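Local coordinates for protein similar to phosphinothricin acetyltransferase (Bacillus subtilis, PDB 1VHS) that probably transfers an acetyl group from acetyl-CoA to phosphinothricin, which would inactivate this herbicide and antibiotic, as a member of the GNAT acetyltransferase family, at residues A[51-56]-A[68-73]; A[83-88]-A[118-123]; A[132-137]-A[158-163]. One frame throughout, in Å; residues are numbered along the deposited sequence.

Contact 1. Residues A[51-56]-A[68-73]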
ATOM      1  N   SER A  51     -15.446   4.987  -0.676  1.00 27.78           N
ATOM      2  CA  SER A  51     -15.066   4.688   0.704  1.00 26.42           C
ATOM      3  C   SER A  51     -13.729   3.945   0.805  1.00 23.59           C
ATOM      4  O   SER A  51     -13.098   3.940   1.859  1.00 22.90           O
ATOM      5  CB  SER A  51     -16.161   3.863   1.394  1.00 27.81           C
ATOM      6  OG  SER A  51     -16.262   2.564   0.835  1.00 36.67           O
ATOM      7  N   ARG A  52     -13.308   3.316  -0.290  1.00 20.93           N
ATOM      8  CA  ARG A  52     -12.042   2.577  -0.337  1.00 20.53           C
ATOM      9  C   ARG A  52     -11.323   3.045  -1.599  1.00 17.80           C
ATOM     10  O   ARG A  52     -11.259   2.343  -2.607  1.00 17.82           O
ATOM     11  CB  ARG A  52     -12.323   1.077  -0.385  1.00 18.14           C
ATOM     12  CG  ARG A  52     -13.087   0.582   0.851  1.00 22.34           C
ATOM     13  CD  ARG A  52     -12.228   0.676   2.108  1.00 24.38           C
ATOM     14  NE  ARG A  52     -12.941   0.249   3.314  1.00 20.52           N
ATOM     15  CZ  ARG A  52     -13.719   1.037   4.050  1.00 23.71           C
ATOM     16  NH1 ARG A  52     -14.323   0.546   5.126  1.00 26.26           N
ATOM     17  NH2 ARG A  52     -13.890   2.314   3.728  1.00 23.56           N
ATOM     18  N   PRO A  53     -10.759   4.253  -1.543  1.00 18.61           N
ATOM     19  CA  PRO A  53     -10.061   4.829  -2.689  1.00 19.53           C
ATOM     20  C   PRO A  53      -8.578   4.604  -2.882  1.00 18.96           C
ATOM     21  O   PRO A  53      -7.875   4.044  -2.037  1.00 16.60           O
ATOM     22  CB  PRO A  53     -10.385   6.309  -2.557  1.00 21.66           C
ATOM     23  CG  PRO A  53     -10.330   6.509  -1.071  1.00 25.61           C
ATOM     24  CD  PRO A  53     -10.921   5.246  -0.464  1.00 18.73           C
ATOM     25  N   LEU A  54      -8.133   5.054  -4.047  1.00 16.95           N
ATOM     26  CA  LEU A  54      -6.745   5.008  -4.444  1.00 15.84           C
ATOM     27  C   LEU A  54      -6.351   6.470  -4.577  1.00 18.00           C
ATOM     28  O   LEU A  54      -6.996   7.225  -5.309  1.00 15.09           O
ATOM     29  CB  LEU A  54      -6.589   4.312  -5.799  1.00 17.65           C
ATOM     30  CG  LEU A  54      -5.166   4.317  -6.361  1.00 23.28           C
ATOM     31  CD1 LEU A  54      -4.248   3.558  -5.408  1.00 24.51           C
ATOM     32  CD2 LEU A  54      -5.151   3.671  -7.745  1.00 22.98           C
ATOM     33  N   TYR A  55      -5.326   6.876  -3.840  1.00 15.12           N
ATOM     34  CA  TYR A  55      -4.837   8.246  -3.905  1.00 19.24           C
ATOM     35  C   TYR A  55      -3.451   8.247  -4.519  1.00 21.69           C
ATOM     36  O   TYR A  55      -2.679   7.316  -4.316  1.00 19.51           O
ATOM     37  CB  TYR A  55      -4.717   8.865  -2.514  1.00 19.66           C
ATOM     38  CG  TYR A  55      -6.015   9.024  -1.771  1.00 17.83           C
ATOM     39  CD1 TYR A  55      -6.518   7.990  -0.982  1.00 17.58           C
ATOM     40  CD2 TYR A  55      -6.748  10.204  -1.858  1.00 22.42           C
ATOM     41  CE1 TYR A  55      -7.715   8.129  -0.294  1.00 23.69           C
ATOM     42  CE2 TYR A  55      -7.955  10.353  -1.173  1.00 18.28           C
ATOM     43  CZ  TYR A  55      -8.430   9.312  -0.395  1.00 22.56           C
ATOM     44  OH  TYR A  55      -9.631   9.440   0.265  1.00 22.06           O
ATOM     45  N   VAL A  56      -3.132   9.289  -5.274  1.00 18.00           N
ATOM     46  CA  VAL A  56      -1.803   9.392  -5.842  1.00 18.14           C
ATOM     47  C   VAL A  56      -1.168  10.638  -5.248  1.00 19.51           C
ATOM     48  O   VAL A  56      -1.868  11.574  -4.847  1.00 21.15           O
ATOM     49  CB  VAL A  56      -1.819   9.490  -7.389  1.00 20.53           C
ATOM     50  CG1 VAL A  56      -2.267   8.163  -7.988  1.00 23.82           C
ATOM     51  CG2 VAL A  56      -2.744  10.608  -7.841  1.00 20.68           C
ATOM     52  N   ILE A  68      -1.358   5.505  -2.537  1.00 15.91           N
ATOM     53  CA  ILE A  68      -1.905   4.866  -1.341  1.00 18.21           C
ATOM     54  C   ILE A  68      -3.231   4.238  -1.741  1.00 18.90           C
ATOM     55  O   ILE A  68      -4.117   4.915  -2.264  1.00 19.88           O
ATOM     56  CB  ILE A  68      -2.196   5.885  -0.226  1.00 16.79           C
ATOM     57  CG1 ILE A  68      -0.952   6.713   0.089  1.00 20.15           C
ATOM     58  CG2 ILE A  68      -2.654   5.156   1.034  1.00 21.34           C
ATOM     59  CD1 ILE A  68      -1.232   7.834   1.082  1.00 18.88           C
ATOM     60  N   SER A  69      -3.367   2.945  -1.490  1.00 14.82           N
ATOM     61  CA  SER A  69      -4.581   2.232  -1.847  1.00 18.43           C
ATOM     62  C   SER A  69      -5.262   1.657  -0.617  1.00 20.70           C
ATOM     63  O   SER A  69      -4.603   1.049   0.224  1.00 20.14           O
ATOM     64  CB  SER A  69      -4.238   1.087  -2.814  1.00 17.33           C
ATOM     65  OG  SER A  69      -5.328   0.193  -2.980  1.00 23.04           O
ATOM     66  N   PHE A  70      -6.572   1.879  -0.500  1.00 13.65           N
ATOM     67  CA  PHE A  70      -7.338   1.300   0.599  1.00 13.88           C
ATOM     68  C   PHE A  70      -8.131   0.180  -0.068  1.00 17.93           C
ATOM     69  O   PHE A  70      -8.761   0.389  -1.103  1.00 20.68           O
ATOM     70  CB  PHE A  70      -8.296   2.308   1.230  1.00 13.84           C
ATOM     71  CG  PHE A  70      -7.612   3.350   2.063  1.00 15.21           C
ATOM     72  CD1 PHE A  70      -7.216   4.560   1.504  1.00 11.50           C
ATOM     73  CD2 PHE A  70      -7.329   3.103   3.401  1.00 14.89           C
ATOM     74  CE1 PHE A  70      -6.542   5.515   2.270  1.00 17.83           C
ATOM     75  CE2 PHE A  70      -6.654   4.049   4.180  1.00 20.28           C
ATOM     76  CZ  PHE A  70      -6.261   5.257   3.612  1.00 18.41           C
ATOM     77  N   GLU A  71      -8.080  -1.012   0.507  1.00 20.30           N
ATOM     78  CA  GLU A  71      -8.788  -2.141  -0.082  1.00 22.36           C
ATOM     79  C   GLU A  71      -9.589  -2.895   0.955  1.00 23.34           C
ATOM     80  O   GLU A  71      -9.262  -2.871   2.141  1.00 18.87           O
ATOM     81  CB  GLU A  71      -7.785  -3.067  -0.767  1.00 25.16           C
ATOM     82  CG  GLU A  71      -7.129  -2.427  -1.987  1.00 33.58           C
ATOM     83  CD  GLU A  71      -5.913  -3.184  -2.471  1.00 35.29           C
ATOM     84  OE1 GLU A  71      -6.001  -4.422  -2.619  1.00 37.86           O
ATOM     85  OE2 GLU A  71      -4.871  -2.536  -2.715  1.00 35.58           O
ATOM     86  N   THR A  72     -10.656  -3.548   0.505  1.00 25.24           N
ATOM     87  CA  THR A  72     -11.506  -4.319   1.403  1.00 25.02           C
ATOM     88  C   THR A  72     -10.738  -5.531   1.897  1.00 27.50           C
ATOM     89  O   THR A  72      -9.849  -6.036   1.207  1.00 29.61           O
ATOM     90  CB  THR A  72     -12.771  -4.820   0.685  1.00 31.20           C
ATOM     91  OG1 THR A  72     -12.394  -5.686  -0.392  1.00 36.74           O
ATOM     92  CG2 THR A  72     -13.564  -3.658   0.136  1.00 26.48           C
ATOM     93  N   PHE A  73     -11.072  -5.994   3.096  1.00 27.27           N
ATOM     94  CA  PHE A  73     -10.413  -7.171   3.646  1.00 29.51           C
ATOM     95  C   PHE A  73     -11.147  -8.392   3.111  1.00 30.74           C
ATOM     96  O   PHE A  73     -10.538  -9.307   2.556  1.00 33.65           O
ATOM     97  CB  PHE A  73     -10.474  -7.165   5.175  1.00 28.29           C
ATOM     98  CG  PHE A  73      -9.986  -8.441   5.799  1.00 25.12           C
ATOM     99  CD1 PHE A  73      -8.654  -8.819   5.689  1.00 29.46           C
ATOM    100  CD2 PHE A  73     -10.869  -9.280   6.471  1.00 28.41           C
ATOM    101  CE1 PHE A  73      -8.205 -10.023   6.240  1.00 30.67           C
ATOM    102  CE2 PHE A  73     -10.435 -10.482   7.025  1.00 28.86           C
ATOM    103  CZ  PHE A  73      -9.099 -10.854   6.909  1.00 30.96           C
TER
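The antiparallel beta hairpin of strands 54-58 and 64-72, part of the mixed sheet of this GNAT acetyltransferase, brings Tyr55 against Phe70 and Leu54 against Ser69. The short strand axes run 175° apart in direction and approach to 4.8 Å, as expected of neighbouring strands. Tyr55 and Ile68 form a hydrogen-bonded pair: Tyr55 N gives its hydrogen to Ile68 O at 2.8 Å, almost straight (173° at the hydrogen), and Ile68 N returns a bond to Tyr55 O at 2.9 Å. Pairing continues just ahead of the strand, where Phe70 N reaches Pro53 O at 3.0 Å.

The same Pro53 oxygen lies in the plane of the Phe70 ring, at its edge, 3.6 Å from CD1. Phe70 and Tyr55 project to the same face of the sheet; there CG of each sits beside its own backbone N (chi1 -73° in Phe70), which turns the rings so that they meet, with Tyr55 CE1 3.8 Å from Phe70 CE1. Helix 98-109 covers this face, its Ile109 touching both rings while Leu102 and Ala106 meet Ile68.

The other face carries the non-hydrogen-bonded pair Leu54 and Ser69. Here Leu54 CG lies anti to the backbone N, and methyl CD1 reaches the neighbouring strand, 3.6 Å from Ser69 CB. Ser69 OG donates to Glu71 OE2 and is also hydrogen-bonded to His48 NE2, while Trp44 NE1 is a second partner of that carboxylate oxygen, so a small polar network borders the leucine.

Before the strand, the Arg52 chain bends at chi2 and folds back on its own segment. Its NH2 meets Ser51 O at 2.6 Å with that oxygen in the guanidinium plane, although the nitrogen stands well above the carbonyl plane.

Contact 2. Residues A[83-88]-A[118-123]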
ATOM      1  N   ALA A  83     -10.128  -2.610   6.755  1.00 13.42           N
ATOM      2  CA  ALA A  83      -9.524  -2.428   5.449  1.00 14.22           C
ATOM      3  C   ALA A  83      -8.024  -2.605   5.460  1.00 17.41           C
ATOM      4  O   ALA A  83      -7.384  -2.605   6.507  1.00 16.58           O
ATOM      5  CB  ALA A  83      -9.871  -1.034   4.903  1.00 13.78           C
ATOM      6  N   GLU A  84      -7.466  -2.752   4.268  1.00 16.54           N
ATOM      7  CA  GLU A  84      -6.036  -2.893   4.112  1.00 16.31           C
ATOM      8  C   GLU A  84      -5.518  -1.605   3.500  1.00 15.56           C
ATOM      9  O   GLU A  84      -6.214  -0.965   2.711  1.00 19.14           O
ATOM     10  CB  GLU A  84      -5.717  -4.061   3.175  1.00 20.16           C
ATOM     11  CG  GLU A  84      -6.091  -5.423   3.739  0.65 28.11           C
ATOM     12  CD  GLU A  84      -6.404  -6.440   2.660  0.65 31.42           C
ATOM     13  OE1 GLU A  84      -5.652  -6.513   1.664  0.65 36.57           O
ATOM     14  OE2 GLU A  84      -7.402  -7.176   2.815  0.65 34.33           O
ATOM     15  N   VAL A  85      -4.320  -1.200   3.894  1.00 12.79           N
ATOM     16  CA  VAL A  85      -3.711  -0.018   3.306  1.00 15.38           C
ATOM     17  C   VAL A  85      -2.413  -0.472   2.648  1.00 17.36           C
ATOM     18  O   VAL A  85      -1.619  -1.199   3.254  1.00 14.60           O
ATOM     19  CB  VAL A  85      -3.416   1.093   4.348  1.00 17.58           C
ATOM     20  CG1 VAL A  85      -2.459   0.587   5.428  1.00 18.36           C
ATOM     21  CG2 VAL A  85      -2.819   2.309   3.634  1.00 19.53           C
ATOM     22  N   SER A  86      -2.225  -0.074   1.391  1.00 14.48           N
ATOM     23  CA  SER A  86      -1.032  -0.421   0.631  1.00 16.96           C
ATOM     24  C   SER A  86      -0.382   0.873   0.150  1.00 18.58           C
ATOM     25  O   SER A  86      -1.058   1.753  -0.377  1.00 18.82           O
ATOM     26  CB  SER A  86      -1.403  -1.300  -0.572  1.00 16.74           C
ATOM     27  OG  SER A  86      -2.261  -0.613  -1.460  0.33 21.58           O
ATOM     28  N   ILE A  87       0.926   0.992   0.349  1.00 15.10           N
ATOM     29  CA  ILE A  87       1.649   2.180  -0.061  1.00 15.58           C
ATOM     30  C   ILE A  87       2.859   1.826  -0.916  1.00 19.82           C
ATOM     31  O   ILE A  87       3.720   1.052  -0.496  1.00 20.62           O
ATOM     32  CB  ILE A  87       2.122   2.976   1.175  1.00 12.63           C
ATOM     33  CG1 ILE A  87       0.911   3.362   2.026  1.00 15.14           C
ATOM     34  CG2 ILE A  87       2.908   4.215   0.740  1.00 19.96           C
ATOM     35  CD1 ILE A  87       1.255   4.057   3.335  1.00 18.26           C
ATOM     36  N   TYR A  88       2.914   2.386  -2.121  1.00 17.13           N
ATOM     37  CA  TYR A  88       4.034   2.149  -3.025  1.00 17.18           C
ATOM     38  C   TYR A  88       4.668   3.478  -3.398  1.00 20.02           C
ATOM     39  O   TYR A  88       3.973   4.458  -3.680  1.00 19.42           O
ATOM     40  CB  TYR A  88       3.582   1.420  -4.292  1.00 20.55           C
ATOM     41  CG  TYR A  88       3.278  -0.042  -4.057  1.00 22.90           C
ATOM     42  CD1 TYR A  88       2.071  -0.440  -3.486  1.00 28.55           C
ATOM     43  CD2 TYR A  88       4.215  -1.029  -4.376  1.00 27.06           C
ATOM     44  CE1 TYR A  88       1.800  -1.789  -3.239  1.00 27.77           C
ATOM     45  CE2 TYR A  88       3.953  -2.382  -4.130  1.00 26.47           C
ATOM     46  CZ  TYR A  88       2.746  -2.750  -3.562  1.00 27.77           C
ATOM     47  OH  TYR A  88       2.481  -4.077  -3.308  1.00 30.58           O
ATOM     48  N   LEU A 118      -7.304  -1.070  10.487  1.00 13.22           N
ATOM     49  CA  LEU A 118      -6.512  -0.951   9.275  1.00 16.52           C
ATOM     50  C   LEU A 118      -5.340  -1.922   9.348  1.00 14.87           C
ATOM     51  O   LEU A 118      -4.629  -1.955  10.337  1.00 14.47           O
ATOM     52  CB  LEU A 118      -6.015   0.492   9.138  1.00 16.71           C
ATOM     53  CG  LEU A 118      -5.393   0.927   7.815  1.00 20.71           C
ATOM     54  CD1 LEU A 118      -6.397   0.725   6.688  1.00 22.82           C
ATOM     55  CD2 LEU A 118      -4.970   2.397   7.909  1.00 21.88           C
HETATM   56  N   MSE A 119      -5.156  -2.723   8.304  1.00 11.95           N
HETATM   57  CA  MSE A 119      -4.067  -3.691   8.263  1.00 11.75           C
HETATM   58  C   MSE A 119      -3.112  -3.437   7.098  1.00 16.96           C
HETATM   59  O   MSE A 119      -3.502  -2.893   6.062  1.00 16.44           O
HETATM   60  CB  MSE A 119      -4.627  -5.115   8.142  1.00 15.85           C
HETATM   61  CG  MSE A 119      -5.274  -5.640   9.411  1.00 21.96           C
HETATM   62 SE   MSE A 119      -5.946  -7.453   9.166  1.00 39.46          SE
HETATM   63  CE  MSE A 119      -7.495  -6.992   8.221  1.00 16.79           C
ATOM     64  N   ALA A 120      -1.860  -3.845   7.282  1.00 13.09           N
ATOM     65  CA  ALA A 120      -0.831  -3.694   6.265  1.00 12.90           C
ATOM     66  C   ALA A 120      -0.105  -5.024   6.106  1.00 14.28           C
ATOM     67  O   ALA A 120       0.238  -5.667   7.096  1.00 15.04           O
ATOM     68  CB  ALA A 120       0.168  -2.601   6.678  1.00 13.21           C
ATOM     69  N   PHE A 121       0.115  -5.433   4.861  1.00 13.13           N
ATOM     70  CA  PHE A 121       0.802  -6.691   4.562  1.00 16.28           C
ATOM     71  C   PHE A 121       2.220  -6.353   4.134  1.00 16.77           C
ATOM     72  O   PHE A 121       2.440  -5.785   3.061  1.00 18.55           O
ATOM     73  CB  PHE A 121       0.067  -7.437   3.441  1.00 22.44           C
ATOM     74  CG  PHE A 121      -1.283  -7.963   3.848  1.00 28.55           C
ATOM     75  CD1 PHE A 121      -2.252  -7.112   4.367  1.00 33.30           C
ATOM     76  CD2 PHE A 121      -1.581  -9.318   3.723  1.00 39.18           C
ATOM     77  CE1 PHE A 121      -3.500  -7.598   4.758  1.00 35.19           C
ATOM     78  CE2 PHE A 121      -2.828  -9.817   4.111  1.00 39.59           C
ATOM     79  CZ  PHE A 121      -3.789  -8.952   4.630  1.00 37.99           C
ATOM     80  N   ILE A 122       3.179  -6.709   4.985  1.00 13.41           N
ATOM     81  CA  ILE A 122       4.579  -6.401   4.755  1.00 14.68           C
ATOM     82  C   ILE A 122       5.466  -7.628   4.884  1.00 15.16           C
ATOM     83  O   ILE A 122       5.335  -8.407   5.829  1.00 16.15           O
ATOM     84  CB  ILE A 122       5.055  -5.327   5.781  1.00 15.68           C
ATOM     85  CG1 ILE A 122       4.131  -4.104   5.714  1.00 19.77           C
ATOM     86  CG2 ILE A 122       6.501  -4.940   5.509  1.00 20.72           C
ATOM     87  CD1 ILE A 122       4.321  -3.104   6.856  1.00 22.25           C
ATOM     88  N   PHE A 123       6.375  -7.808   3.933  1.00 15.47           N
ATOM     89  CA  PHE A 123       7.288  -8.945   3.999  1.00 19.27           C
ATOM     90  C   PHE A 123       8.114  -8.888   5.280  1.00 21.27           C
ATOM     91  O   PHE A 123       8.555  -7.816   5.697  1.00 21.49           O
ATOM     92  CB  PHE A 123       8.212  -8.948   2.788  1.00 22.27           C
ATOM     93  CG  PHE A 123       7.550  -9.410   1.529  1.00 24.09           C
ATOM     94  CD1 PHE A 123       7.832  -8.796   0.316  1.00 27.68           C
ATOM     95  CD2 PHE A 123       6.655 -10.475   1.551  1.00 25.09           C
ATOM     96  CE1 PHE A 123       7.232  -9.235  -0.860  1.00 31.79           C
ATOM     97  CE2 PHE A 123       6.049 -10.921   0.379  1.00 28.61           C
ATOM     98  CZ  PHE A 123       6.337 -10.299  -0.827  1.00 31.35           C
TER
HETATM   99  O   HOH W   1      -0.797  -3.861   2.718  1.00 21.98           O
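Val85 and Leu118 make the tight side of this contact, crossing at about a right angle. Val85 CG1 is 3.8 Å from Leu118 CG, and Leu118 CD1 lies equally close to Val85 CB. With Leu118 CG turned away from its backbone N (chi1 -168°), CD1 swings over the partner strand and comes within 3.5 Å of Ala83 O. Ala120 CB extends the apolar patch along Val85 CG1.

The backbones pair in parallel at this end. Ala83 O accepts from Met119 N, and Met119 O, whose residue is present as selenomethionine, accepts from Val85 N; both bonds are 2.9 Å long. These strands are the two arms of a beta-alpha-beta unit whose connection carries helix 98-109, the central unit of the GNAT fold. Their directions differ by 47°, and pairing stops after Val85.

Beyond that point the contact is loose. A water bridges the widening gap, donating to Val85 O and accepting from Phe121 N, each at 2.8 Å. Such splaying is the familiar V-shaped opening of GNAT enzymes, and strand 82-89 continues through Ile87 and Tyr88, predicted to bind acetyl-CoA. Toward solvent, CE1 of the exposed Phe121 ring lies against Glu84 CG at 3.5 Å, with the carboxylate turned 42° from the ring plane; this holds for one of two modelled positions of Glu84 and is therefore less certain.

Contact 3. Residues A[132-137]-A[158-163]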
ATOM      1  N   LEU A 132       8.586   1.617  10.533  1.00 21.07           N
ATOM      2  CA  LEU A 132       7.769   2.784  10.242  1.00 19.77           C
ATOM      3  C   LEU A 132       6.349   2.579  10.774  1.00 18.04           C
ATOM      4  O   LEU A 132       5.837   3.404  11.524  1.00 17.88           O
ATOM      5  CB  LEU A 132       7.708   3.038   8.732  1.00 19.68           C
ATOM      6  CG  LEU A 132       6.777   4.179   8.304  1.00 22.53           C
ATOM      7  CD1 LEU A 132       7.233   5.477   8.948  1.00 24.11           C
ATOM      8  CD2 LEU A 132       6.772   4.304   6.786  1.00 24.78           C
ATOM      9  N   PHE A 133       5.709   1.477  10.383  1.00 14.86           N
ATOM     10  CA  PHE A 133       4.350   1.220  10.851  1.00 16.63           C
ATOM     11  C   PHE A 133       4.250   1.073  12.373  1.00 15.36           C
ATOM     12  O   PHE A 133       3.294   1.550  12.987  1.00 14.61           O
ATOM     13  CB  PHE A 133       3.770  -0.023  10.159  1.00 13.85           C
ATOM     14  CG  PHE A 133       3.213   0.256   8.787  1.00 17.82           C
ATOM     15  CD1 PHE A 133       4.062   0.478   7.703  1.00 18.05           C
ATOM     16  CD2 PHE A 133       1.842   0.327   8.585  1.00 14.47           C
ATOM     17  CE1 PHE A 133       3.549   0.768   6.438  1.00 22.33           C
ATOM     18  CE2 PHE A 133       1.315   0.618   7.321  1.00 17.40           C
ATOM     19  CZ  PHE A 133       2.172   0.839   6.247  1.00 17.39           C
ATOM     20  N   GLU A 134       5.240   0.429  12.985  1.00 14.93           N
ATOM     21  CA  GLU A 134       5.215   0.234  14.427  1.00 19.00           C
ATOM     22  C   GLU A 134       5.329   1.542  15.201  1.00 19.31           C
ATOM     23  O   GLU A 134       4.889   1.621  16.341  1.00 19.40           O
ATOM     24  CB  GLU A 134       6.315  -0.750  14.855  1.00 22.91           C
ATOM     25  CG  GLU A 134       5.974  -2.194  14.517  1.00 33.26           C
ATOM     26  CD  GLU A 134       7.092  -3.168  14.847  1.00 39.70           C
ATOM     27  OE1 GLU A 134       7.499  -3.237  16.024  1.00 47.61           O
ATOM     28  OE2 GLU A 134       7.561  -3.866  13.926  1.00 45.15           O
ATOM     29  N   LYS A 135       5.904   2.567  14.583  1.00 17.38           N
ATOM     30  CA  LYS A 135       6.020   3.862  15.247  1.00 19.13           C
ATOM     31  C   LYS A 135       4.670   4.557  15.184  1.00 17.18           C
ATOM     32  O   LYS A 135       4.410   5.490  15.941  1.00 15.89           O
ATOM     33  CB  LYS A 135       7.069   4.744  14.563  1.00 21.20           C
ATOM     34  CG  LYS A 135       8.508   4.305  14.778  1.00 23.57           C
ATOM     35  CD  LYS A 135       9.461   5.259  14.077  1.00 27.65           C
ATOM     36  CE  LYS A 135      10.916   4.837  14.241  1.00 30.55           C
ATOM     37  NZ  LYS A 135      11.812   5.711  13.436  1.00 30.48           N
ATOM     38  N   HIS A 136       3.810   4.098  14.275  1.00 14.36           N
ATOM     39  CA  HIS A 136       2.491   4.693  14.120  1.00 15.38           C
ATOM     40  C   HIS A 136       1.312   3.884  14.662  1.00 15.83           C
ATOM     41  O   HIS A 136       0.205   3.944  14.125  1.00 18.68           O
ATOM     42  CB  HIS A 136       2.247   5.065  12.655  1.00 16.69           C
ATOM     43  CG  HIS A 136       3.032   6.257  12.197  1.00 17.11           C
ATOM     44  ND1 HIS A 136       4.281   6.157  11.622  1.00 20.99           N
ATOM     45  CD2 HIS A 136       2.743   7.579  12.237  1.00 15.97           C
ATOM     46  CE1 HIS A 136       4.726   7.365  11.323  1.00 15.08           C
ATOM     47  NE2 HIS A 136       3.812   8.246  11.689  1.00 22.65           N
ATOM     48  N   GLY A 137       1.554   3.120  15.721  1.00 15.13           N
ATOM     49  CA  GLY A 137       0.478   2.376  16.352  1.00 16.75           C
ATOM     50  C   GLY A 137       0.158   0.980  15.859  1.00 16.51           C
ATOM     51  O   GLY A 137      -0.728   0.322  16.409  1.00 16.27           O
ATOM     52  N   LYS A 158       4.264 -10.661   7.015  1.00 15.03           N
ATOM     53  CA  LYS A 158       3.801 -10.214   8.313  1.00 14.58           C
ATOM     54  C   LYS A 158       2.572  -9.345   8.118  1.00 14.19           C
ATOM     55  O   LYS A 158       2.471  -8.599   7.137  1.00 17.45           O
ATOM     56  CB  LYS A 158       4.877  -9.402   9.043  1.00 17.83           C
ATOM     57  CG  LYS A 158       5.892 -10.255   9.774  1.00 22.77           C
ATOM     58  CD  LYS A 158       6.771  -9.411  10.691  1.00 24.65           C
ATOM     59  CE  LYS A 158       7.681 -10.303  11.521  1.00 27.52           C
ATOM     60  NZ  LYS A 158       8.341  -9.537  12.615  1.00 30.35           N
ATOM     61  N   ILE A 159       1.625  -9.462   9.036  1.00 14.97           N
ATOM     62  CA  ILE A 159       0.420  -8.652   8.973  1.00 13.15           C
ATOM     63  C   ILE A 159       0.458  -7.733  10.183  1.00 14.39           C
ATOM     64  O   ILE A 159       0.551  -8.203  11.319  1.00 13.14           O
ATOM     65  CB  ILE A 159      -0.872  -9.499   9.064  1.00 11.41           C
ATOM     66  CG1 ILE A 159      -0.872 -10.575   7.977  1.00 16.87           C
ATOM     67  CG2 ILE A 159      -2.099  -8.595   8.899  1.00 13.66           C
ATOM     68  CD1 ILE A 159      -0.510 -10.069   6.612  0.65 22.61           C
ATOM     69  N   LEU A 160       0.422  -6.427   9.936  1.00 11.60           N
ATOM     70  CA  LEU A 160       0.428  -5.454  11.019  1.00 14.21           C
ATOM     71  C   LEU A 160      -0.940  -4.809  11.045  1.00 13.39           C
ATOM     72  O   LEU A 160      -1.549  -4.567   9.997  1.00 14.87           O
ATOM     73  CB  LEU A 160       1.504  -4.390  10.788  1.00 13.98           C
ATOM     74  CG  LEU A 160       2.919  -4.710  11.279  1.00 19.72           C
ATOM     75  CD1 LEU A 160       3.418  -6.010  10.696  1.00 19.33           C
ATOM     76  CD2 LEU A 160       3.839  -3.557  10.895  1.00 21.49           C
ATOM     77  N   GLY A 161      -1.443  -4.541  12.239  1.00 10.69           N
ATOM     78  CA  GLY A 161      -2.749  -3.937  12.314  1.00 11.43           C
ATOM     79  C   GLY A 161      -2.850  -2.846  13.348  1.00 14.97           C
ATOM     80  O   GLY A 161      -2.042  -2.757  14.266  1.00 12.76           O
ATOM     81  N   ARG A 162      -3.853  -1.999  13.176  1.00 14.31           N
ATOM     82  CA  ARG A 162      -4.089  -0.925  14.117  1.00 17.22           C
ATOM     83  C   ARG A 162      -5.560  -0.595  14.162  1.00 15.67           C
ATOM     84  O   ARG A 162      -6.200  -0.451  13.119  1.00 17.82           O
ATOM     85  CB  ARG A 162      -3.324   0.338  13.735  1.00 19.19           C
ATOM     86  CG  ARG A 162      -3.775   1.507  14.609  1.00 22.02           C
ATOM     87  CD  ARG A 162      -2.994   2.756  14.397  1.00 23.75           C
ATOM     88  NE  ARG A 162      -3.668   3.874  15.055  1.00 22.30           N
ATOM     89  CZ  ARG A 162      -3.380   5.146  14.822  1.00 21.34           C
ATOM     90  NH1 ARG A 162      -4.049   6.106  15.450  1.00 19.93           N
ATOM     91  NH2 ARG A 162      -2.418   5.450  13.963  1.00 17.38           N
ATOM     92  N   GLU A 163      -6.102  -0.487  15.370  1.00 18.69           N
ATOM     93  CA  GLU A 163      -7.499  -0.123  15.516  1.00 20.80           C
ATOM     94  C   GLU A 163      -7.504   1.388  15.692  1.00 22.14           C
ATOM     95  O   GLU A 163      -6.894   1.919  16.621  1.00 21.83           O
ATOM     96  CB  GLU A 163      -8.135  -0.802  16.724  1.00 23.26           C
ATOM     97  CG  GLU A 163      -9.644  -0.616  16.761  1.00 27.60           C
ATOM     98  CD  GLU A 163     -10.320  -1.539  17.745  1.00 35.46           C
ATOM     99  OE1 GLU A 163     -10.003  -2.747  17.739  1.00 31.95           O
ATOM    100  OE2 GLU A 163     -11.176  -1.057  18.513  1.00 38.14           O
TER
HETATM  101  O   HOH W   2      -2.240  -2.146  17.198  1.00 27.55           O
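Leu160 and Arg162 of strand 153-163 meet the C-terminal end of helix 127-135 and the turn after it, a helix-on-sheet packing in the C-terminal half of the GNAT fold. Following the strand, Leu160 comes first. Its methyl CD2 approaches Phe133 at the root of the side chain, 3.6 Å from CB, while the Phe133 ring carries on to Ala120 and Ile122 of strand 117-123. Glu134 CG adds a looser apolar contact to the same methyl.

Next, Gly161 contributes its backbone: a water donates to Gly161 O and to Gly137 O, 3.0 Å from each, and so bridges strand and turn. Arg162 then reaches across Gly137, whose positive phi (89°) marks the turn. Its chain runs extended from CG to NE, with CB and CG both 3.7 Å from Gly137 O. At the far end NH2 makes a weak bond to His136 O, 3.0 Å long but bent to 125° at the hydrogen.

His136 itself is fastened to the helix end. Its ND1 donates to Leu132 O at 3.2 Å, that oxygen lying in the imidazole plane, and Lys135 N reaches the same oxygen from the opposite face of its carbonyl plane.

The three contacts step across one mixed sheet. Contacts 1 and 2 have centres 10 Å apart and are joined by two probable backbone hydrogen bonds at 2.8 Å, from Glu84 N to Glu71 O and from Ser69 N to Ser86 O. Contacts 2 and 3, with centres 9 Å apart, are stitched alike through Lys158 N to Ile122 O and Ala120 N to Leu160 O. Contacts 1 and 3 do not touch; about 7 Å separates their nearest atoms. The predicted acetyl-CoA site connects all three: contact 2 contains Ile87 and Tyr88, and the side chains of Ile68 in contact 1 and Phe133 in contact 3 each come within about 4 Å of that of Ile87.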